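Local coordinates for protein chorismate mutase (Corynebacterium glutamicum, PDB 5HUB) that probably catalyses the pericyclic rearrangement of chorismate to prephenate in the shikimate pathway, at residues A61-F66 with A76-L81. Numbering follows the deposited sequence.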
loop_
_atom_site.group_PDB
_atom_site.type_symbol
_atom_site.label_atom_id
_atom_site.label_comp_id
_atom_site.label_asym_id
_atom_site.label_seq_id
_atom_site.Cartn_x
_atom_site.Cartn_y
_atom_site.Cartn_z
ATOM N N ALA A 61 -8.351 7.816 -12.583
ATOM C CA ALA A 61 -7.354 8.793 -12.158
ATOM C C ALA A 61 -6.454 8.209 -11.054
ATOM O O ALA A 61 -5.261 8.503 -11.017
ATOM C CB ALA A 61 -8.053 10.019 -11.611
ATOM N N ILE A 62 -7.048 7.520 -10.110
ATOM C CA ILE A 62 -6.308 6.955 -8.984
ATOM C C ILE A 62 -5.341 5.896 -9.540
ATOM O O ILE A 62 -4.154 5.863 -9.171
ATOM C CB ILE A 62 -7.260 6.364 -7.921
ATOM C CG1 ILE A 62 -8.057 7.527 -7.283
ATOM C CG2 ILE A 62 -6.440 5.529 -6.893
ATOM C CD1 ILE A 62 -9.168 7.069 -6.388
ATOM N N ILE A 63 -5.810 5.010 -10.379
ATOM C CA ILE A 63 -4.977 3.968 -10.984
ATOM C C ILE A 63 -3.816 4.603 -11.728
ATOM O O ILE A 63 -2.667 4.215 -11.596
ATOM C CB ILE A 63 -5.833 3.021 -11.870
ATOM C CG1 ILE A 63 -6.782 2.215 -10.996
ATOM C CG2 ILE A 63 -4.958 2.172 -12.762
ATOM C CD1 ILE A 63 -7.967 1.581 -11.732
ATOM N N ASN A 64 -4.091 5.645 -12.492
ATOM C CA ASN A 64 -3.099 6.359 -13.275
ATOM C C ASN A 64 -2.093 7.039 -12.371
ATOM O O ASN A 64 -0.898 7.062 -12.658
ATOM C CB ASN A 64 -3.716 7.408 -14.210
ATOM C CG ASN A 64 -4.453 6.800 -15.396
ATOM O OD1 ASN A 64 -4.271 5.631 -15.737
ATOM N ND2 ASN A 64 -5.255 7.608 -16.059
ATOM N N GLN A 65 -2.563 7.667 -11.310
ATOM C CA GLN A 65 -1.652 8.278 -10.369
ATOM C C GLN A 65 -0.687 7.235 -9.786
ATOM O O GLN A 65 0.517 7.484 -9.688
ATOM C CB GLN A 65 -2.416 8.931 -9.219
ATOM C CG GLN A 65 -1.500 9.439 -8.080
ATOM C CD GLN A 65 -2.279 9.987 -6.925
ATOM O OE1 GLN A 65 -3.487 9.808 -6.850
ATOM N NE2 GLN A 65 -1.610 10.668 -6.015
ATOM N N PHE A 66 -1.237 6.128 -9.343
ATOM C CA PHE A 66 -0.356 5.091 -8.729
ATOM C C PHE A 66 0.620 4.572 -9.779
ATOM O O PHE A 66 1.826 4.408 -9.461
ATOM C CB PHE A 66 -1.212 3.987 -8.139
ATOM C CG PHE A 66 -1.728 4.276 -6.759
ATOM C CD1 PHE A 66 -2.547 5.335 -6.491
ATOM C CD2 PHE A 66 -1.301 3.512 -5.684
ATOM C CE1 PHE A 66 -3.010 5.605 -5.234
ATOM C CE2 PHE A 66 -1.720 3.801 -4.407
ATOM C CZ PHE A 66 -2.589 4.851 -4.180
ATOM N N ALA A 76 -2.088 -2.390 -9.570
ATOM C CA ALA A 76 -2.486 -3.419 -8.671
ATOM C C ALA A 76 -2.664 -2.881 -7.233
ATOM O O ALA A 76 -3.590 -3.269 -6.528
ATOM C CB ALA A 76 -1.417 -4.511 -8.672
ATOM N N LEU A 77 -1.765 -2.019 -6.808
ATOM C CA LEU A 77 -1.885 -1.446 -5.500
ATOM C C LEU A 77 -3.189 -0.592 -5.383
ATOM O O LEU A 77 -3.938 -0.696 -4.409
ATOM C CB LEU A 77 -0.646 -0.600 -5.170
ATOM C CG LEU A 77 -0.707 0.243 -3.879
ATOM C CD1 LEU A 77 -0.968 -0.644 -2.670
ATOM C CD2 LEU A 77 0.588 1.020 -3.695
ATOM N N ALA A 78 -3.422 0.280 -6.371
ATOM C CA ALA A 78 -4.658 1.043 -6.424
ATOM C C ALA A 78 -5.907 0.116 -6.365
ATOM O O ALA A 78 -6.863 0.404 -5.652
ATOM C CB ALA A 78 -4.704 1.911 -7.702
ATOM N N GLY A 79 -5.844 -1.007 -7.096
ATOM C CA GLY A 79 -6.919 -1.993 -7.123
ATOM C C GLY A 79 -7.255 -2.589 -5.772
ATOM O O GLY A 79 -8.388 -2.722 -5.379
ATOM N N ILE A 80 -6.209 -2.883 -4.988
ATOM C CA ILE A 80 -6.425 -3.289 -3.625
ATOM C C ILE A 80 -7.181 -2.243 -2.808
ATOM O O ILE A 80 -8.132 -2.556 -2.086
ATOM C CB ILE A 80 -5.060 -3.649 -2.930
ATOM C CG1 ILE A 80 -4.541 -4.940 -3.528
ATOM C CG2 ILE A 80 -5.272 -3.861 -1.443
ATOM C CD1 ILE A 80 -3.085 -5.254 -3.097
ATOM N N LEU A 81 -6.709 -1.018 -2.871
ATOM C CA LEU A 81 -7.269 0.044 -2.056
ATOM C C LEU A 81 -8.748 0.276 -2.462
ATOM O O LEU A 81 -9.605 0.494 -1.636
ATOM C CB LEU A 81 -6.459 1.302 -2.204
ATOM C CG LEU A 81 -5.026 1.215 -1.710
ATOM C CD1 LEU A 81 -4.294 2.521 -1.957
ATOM C CD2 LEU A 81 -4.962 0.770 -0.271
#
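Apolar helix-to-helix packing joins helix 49-70 to helix 74-84, which follows it after a short turn, with Phe66, Ile63 and Ile62 gathered round the methyl of Ala78. The short axes come within 8.6 Å and run roughly antiparallel, their directions 139° apart. No hydrogen bond links the two segments, so the contact rests on carbon surfaces alone. Its nearest backbone point is Ile63 against Ala78, with CA atoms 5.4 Å apart, a spacing that the small alanine permits. Ala78 CB reaches the Ile63 backbone itself, lying 3.9 Å from Ile63 CA, while CG1 of Ile63 and CG2 of Ile62 also border this methyl. Ala78 CB lies over one face of the Phe66 ring, at its CG end, 3.9 Å from Phe66 CG. Two leucines meet other parts of that ring. Leu77 CD2 abuts the edge near the ring plane, 3.7 Å from Phe66 CE2; CG is anti to the Leu77 backbone N (chi1 172°), and chi2 of 58° for CD1 leaves CD2 extended, anti to CA, at that edge. Leu81 CD1, one turn further on, approaches obliquely to 3.6 Å from Phe66 CZ. Both leucine side chains cross that of Phe66 at about a right angle. Beyond these segments, Leu81 packs on Val32 and Arg35 of helix 11-42, while Phe66 touches Leu29 of the second subunit and Leu77 meets Leu77 of that subunit. The Phe66-Leu77 side of the contact therefore also faces the second subunit, consistent with the intertwined all-helical dimer of the AroQ (type II) chorismate mutase fold.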